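Local coordinates for tyrosine recombinase XerH (Helicobacter pylori, PDB 5JK0), which cuts and rejoins DNA at its recombination sites as a site-specific tyrosine recombinase and takes part in chromosome segregation, at residues E112-S115 with V116-G120; I296-A300 with G301-E305. All coordinates share one frame; numbering follows the deposited sequence.

Contact 1: E112-S115 with V116-G120; sequences EFLS and VYTGG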
loop_
_atom_site.group_PDB
_atom_site.type_symbol
_atom_site.label_atom_id
_atom_site.label_comp_id
_atom_site.label_asym_id
_atom_site.label_seq_id
_atom_site.Cartn_x
_atom_site.Cartn_y
_atom_site.Cartn_z
ATOM N N GLU D 112 -20.296 -13.007 1.120
ATOM C CA GLU D 112 -21.172 -13.200 2.271
ATOM C C GLU D 112 -20.762 -14.433 3.070
ATOM O O GLU D 112 -20.806 -14.427 4.300
ATOM C CB GLU D 112 -22.633 -13.317 1.826
ATOM C CG GLU D 112 -23.204 -12.032 1.245
ATOM C CD GLU D 112 -24.683 -12.139 0.924
ATOM O OE1 GLU D 112 -25.249 -13.244 1.064
ATOM O OE2 GLU D 112 -25.281 -11.114 0.535
ATOM N N PHE D 113 -20.365 -15.487 2.363
ATOM C CA PHE D 113 -19.870 -16.699 3.008
ATOM C C PHE D 113 -18.637 -16.404 3.851
ATOM O O PHE D 113 -18.509 -16.894 4.972
ATOM C CB PHE D 113 -19.548 -17.773 1.966
ATOM C CG PHE D 113 -18.627 -18.853 2.470
ATOM C CD1 PHE D 113 -19.078 -19.805 3.369
ATOM C CD2 PHE D 113 -17.311 -18.917 2.039
ATOM C CE1 PHE D 113 -18.232 -20.798 3.835
ATOM C CE2 PHE D 113 -16.460 -19.906 2.500
ATOM C CZ PHE D 113 -16.922 -20.848 3.398
ATOM N N LEU D 114 -17.732 -15.598 3.304
ATOM C CA LEU D 114 -16.501 -15.237 3.998
ATOM C C LEU D 114 -16.775 -14.442 5.271
ATOM O O LEU D 114 -16.173 -14.701 6.312
ATOM C CB LEU D 114 -15.581 -14.436 3.074
ATOM C CG LEU D 114 -14.869 -15.219 1.971
ATOM C CD1 LEU D 114 -14.052 -14.283 1.092
ATOM C CD2 LEU D 114 -13.983 -16.300 2.572
ATOM N N SER D 115 -17.683 -13.475 5.186
ATOM C CA SER D 115 -18.004 -12.627 6.330
ATOM C C SER D 115 -18.568 -13.434 7.496
ATOM O O SER D 115 -18.246 -13.175 8.655
ATOM C CB SER D 115 -18.996 -11.537 5.922
ATOM O OG SER D 115 -20.232 -12.104 5.521
ATOM N N VAL D 116 -19.409 -14.413 7.183
ATOM C CA VAL D 116 -20.045 -15.232 8.208
ATOM C C VAL D 116 -19.087 -16.260 8.811
ATOM O O VAL D 116 -18.957 -16.355 10.031
ATOM C CB VAL D 116 -21.278 -15.970 7.647
ATOM C CG1 VAL D 116 -21.800 -16.987 8.654
ATOM C CG2 VAL D 116 -22.369 -14.976 7.268
ATOM N N TYR D 117 -18.411 -17.016 7.951
ATOM C CA TYR D 117 -17.615 -18.157 8.398
ATOM C C TYR D 117 -16.201 -17.801 8.863
ATOM O O TYR D 117 -15.460 -18.675 9.312
ATOM C CB TYR D 117 -17.539 -19.201 7.281
ATOM C CG TYR D 117 -18.717 -20.150 7.253
ATOM C CD1 TYR D 117 -19.951 -19.743 6.761
ATOM C CD2 TYR D 117 -18.593 -21.453 7.717
ATOM C CE1 TYR D 117 -21.031 -20.610 6.735
ATOM C CE2 TYR D 117 -19.664 -22.327 7.694
ATOM C CZ TYR D 117 -20.880 -21.901 7.203
ATOM O OH TYR D 117 -21.951 -22.769 7.179
ATOM N N THR D 118 -15.826 -16.529 8.765
ATOM C CA THR D 118 -14.511 -16.100 9.236
ATOM C C THR D 118 -14.626 -15.111 10.389
ATOM O O THR D 118 -13.637 -14.498 10.791
ATOM C CB THR D 118 -13.681 -15.450 8.115
ATOM O OG1 THR D 118 -14.345 -14.267 7.653
ATOM C CG2 THR D 118 -13.494 -16.419 6.956
ATOM N N GLY D 119 -15.835 -14.956 10.915
ATOM C CA GLY D 119 -16.066 -14.063 12.035
ATOM C C GLY D 119 -15.344 -14.522 13.287
ATOM O O GLY D 119 -15.605 -15.609 13.802
ATOM N N GLY D 120 -14.423 -13.695 13.772
ATOM C CA GLY D 120 -13.679 -14.007 14.978
ATOM C C GLY D 120 -12.350 -14.682 14.704
ATOM O O GLY D 120 -11.577 -14.943 15.627
#
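Phe113 lays the CD1–CE1 side of its ring over one face of Tyr117, one helical turn ahead. CE1 of Phe113 sits 3.5 Å from CG of Tyr117, offset toward the rim, and the ring planes meet at 37°, an oblique pairing. With CG of Phe113 anti to the backbone N, the ring swings along the helix to meet Tyr117. Phe83 and Tyr86 of helix 74-93 extend the aromatic cluster, and the Tyr117 hydroxyl bonds Glu85 there. Beneath the rings, Tyr117 N donates to Phe113 O at 3.0 Å in a nearly straight helical bond (165°). One residue before Phe113, Glu112 O is gripped twice from the same face of its carbonyl plane, by Val116 N and by the hydroxyl of Ser115, whose OG is 2.7 Å away. Ser115 OG stands between its own backbone N and carbonyl carbon (chi1 64°), which folds it back onto that oxygen, while Val116 CG2 packs 3.4 Å from Glu112 O. At the helix end, Thr118 N makes a weak bond to Leu114 O, 3.1 Å away. Arg25 of a second subunit pairs with Glu112. The arrangement is the C-terminal turn of a helix, which Thr118 leaves, in the core-binding, SAM-like domain of phage-type integrases; one face packs in the helical bundle and another meets the second subunit.

Contact 2: I296-A300 with G301-E305; sequences IINFA and GLRRE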
loop_
_atom_site.group_PDB
_atom_site.type_symbol
_atom_site.label_atom_id
_atom_site.label_comp_id
_atom_site.label_asym_id
_atom_site.label_seq_id
_atom_site.Cartn_x
_atom_site.Cartn_y
_atom_site.Cartn_z
ATOM N N ILE D 296 10.220 -26.342 28.500
ATOM C CA ILE D 296 11.498 -25.807 28.959
ATOM C C ILE D 296 11.443 -24.284 29.044
ATOM O O ILE D 296 12.017 -23.678 29.950
ATOM C CB ILE D 296 12.652 -26.234 28.030
ATOM C CG1 ILE D 296 12.751 -27.759 27.971
ATOM C CG2 ILE D 296 13.971 -25.643 28.499
ATOM C CD1 ILE D 296 13.910 -28.260 27.144
ATOM N N ILE D 297 10.737 -23.675 28.097
ATOM C CA ILE D 297 10.572 -22.226 28.064
ATOM C C ILE D 297 9.832 -21.722 29.302
ATOM O O ILE D 297 10.242 -20.738 29.921
ATOM C CB ILE D 297 9.821 -21.786 26.793
ATOM C CG1 ILE D 297 10.676 -22.064 25.556
ATOM C CG2 ILE D 297 9.464 -20.312 26.861
ATOM C CD1 ILE D 297 10.025 -21.660 24.260
ATOM N N ASN D 298 8.750 -22.404 29.665
ATOM C CA ASN D 298 7.992 -22.054 30.861
ATOM C C ASN D 298 8.830 -22.216 32.122
ATOM O O ASN D 298 8.741 -21.412 33.049
ATOM C CB ASN D 298 6.726 -22.907 30.968
ATOM C CG ASN D 298 5.717 -22.593 29.880
ATOM O OD1 ASN D 298 5.728 -21.508 29.301
ATOM N ND2 ASN D 298 4.833 -23.543 29.601
ATOM N N PHE D 299 9.648 -23.264 32.144
ATOM C CA PHE D 299 10.520 -23.542 33.278
ATOM C C PHE D 299 11.575 -22.453 33.446
ATOM O O PHE D 299 12.041 -22.193 34.554
ATOM C CB PHE D 299 11.190 -24.909 33.106
ATOM C CG PHE D 299 12.133 -25.267 34.218
ATOM C CD1 PHE D 299 11.652 -25.757 35.422
ATOM C CD2 PHE D 299 13.502 -25.124 34.059
ATOM C CE1 PHE D 299 12.517 -26.089 36.446
ATOM C CE2 PHE D 299 14.372 -25.455 35.079
ATOM C CZ PHE D 299 13.879 -25.939 36.274
ATOM N N ALA D 300 11.943 -21.819 32.337
ATOM C CA ALA D 300 12.943 -20.758 32.353
ATOM C C ALA D 300 12.296 -19.391 32.539
ATOM O O ALA D 300 12.985 -18.384 32.703
ATOM C CB ALA D 300 13.763 -20.785 31.074
ATOM N N GLY D 301 10.967 -19.362 32.511
ATOM C CA GLY D 301 10.227 -18.123 32.657
ATOM C C GLY D 301 10.389 -17.211 31.456
ATOM O O GLY D 301 10.429 -15.988 31.593
ATOM N N LEU D 302 10.481 -17.810 30.273
ATOM C CA LEU D 302 10.671 -17.052 29.041
ATOM C C LEU D 302 9.435 -17.114 28.149
ATOM O O LEU D 302 9.510 -16.832 26.953
ATOM C CB LEU D 302 11.891 -17.573 28.279
ATOM C CG LEU D 302 13.249 -17.447 28.973
ATOM C CD1 LEU D 302 14.336 -18.122 28.150
ATOM C CD2 LEU D 302 13.591 -15.985 29.216
ATOM N N ARG D 303 8.301 -17.485 28.738
ATOM C CA ARG D 303 7.050 -17.636 28.000
ATOM C C ARG D 303 6.626 -16.337 27.321
ATOM O O ARG D 303 6.630 -15.273 27.938
ATOM C CB ARG D 303 5.939 -18.122 28.933
ATOM C CG ARG D 303 4.599 -18.311 28.247
ATOM C CD ARG D 303 3.577 -18.937 29.181
ATOM N NE ARG D 303 2.315 -19.201 28.499
ATOM C CZ ARG D 303 2.070 -20.288 27.775
ATOM N NH1 ARG D 303 3.005 -21.219 27.633
ATOM N NH2 ARG D 303 0.891 -20.444 27.188
ATOM N N ARG D 304 6.260 -16.432 26.046
ATOM C CA ARG D 304 5.874 -15.256 25.276
ATOM C C ARG D 304 4.919 -15.602 24.134
ATOM O O ARG D 304 4.215 -16.610 24.190
ATOM C CB ARG D 304 7.118 -14.551 24.734
ATOM C CG ARG D 304 8.118 -15.474 24.060
ATOM C CD ARG D 304 9.482 -14.812 23.971
ATOM N NE ARG D 304 10.030 -14.533 25.296
ATOM C CZ ARG D 304 11.115 -13.798 25.518
ATOM N NH1 ARG D 304 11.773 -13.258 24.501
ATOM N NH2 ARG D 304 11.541 -13.599 26.758
ATOM N N GLU D 305 4.906 -14.760 23.105
ATOM C CA GLU D 305 3.947 -14.879 22.006
ATOM C C GLU D 305 4.071 -16.205 21.263
ATOM O O GLU D 305 3.069 -16.815 20.887
ATOM C CB GLU D 305 4.123 -13.722 21.024
ATOM C CG GLU D 305 4.381 -12.385 21.688
ATOM C CD GLU D 305 5.860 -12.046 21.764
ATOM O OE1 GLU D 305 6.400 -11.976 22.887
ATOM O OE2 GLU D 305 6.476 -11.841 20.697
#
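Leu302 lies against the last helical turn on the tightly packed side of the contact, its CB 3.9 Å from Ile297 CG2 and its CG 4.0 Å from Ala300 CB. The buried Ile297 has CG2 anti to its own backbone nitrogen, where it also presses on the Leu302 carbonyl carbon at 3.4 Å. Leu302 N closes the turn with an almost linear bond to Ile297 O (3.0 Å, 174°). Gly301, at positive phi, makes the reversal and gives a weaker bond from its N to Asn298 O. Phe184 of helix 178-190 packs on Ile297. The other side, the partly exposed Asn298-Arg303 pair, is polar and nearer solvent, with amide and guanidinium planes 53° apart. Asn298 OD1 lies along the extended Arg303 chain, from CB to NH1, with CD 3.4 Å from OD1. Arg303 NH1 donates to Asn298 OD1 at 3.2 Å, in the carbonyl plane and on a lone pair, with OD1 at the guanidinium edge. Glu294 forms a salt bridge with the same NH1. The chemistry implies a Schellman C-cap closed by backbone bonds and a small apolar patch, with Asn298 and Glu294 together orienting the arginine, whose positive charge Glu294 would partly offset.

From the N terminus the chain first reaches contact 1, where helix 107-117 ends and turns toward helix 123-143 in the core-binding region. It then passes through the three-stranded sheet 226-250 and reaches contact 2, where helix 286-300 gives way to the loop before helix 309-324, which bears the predicted active-site residues His310 and Arg313. The two contacts lie in series, neither nested nor crossed; neither closes a long loop, since its two segments are contiguous, and each ends a helix. Their centres are 35 Å apart, and their nearest atoms about 16 Å. Contact 1 joins helices 74-93 and 123-143, contact 2 faces helix 178-190, and both touch the second subunit.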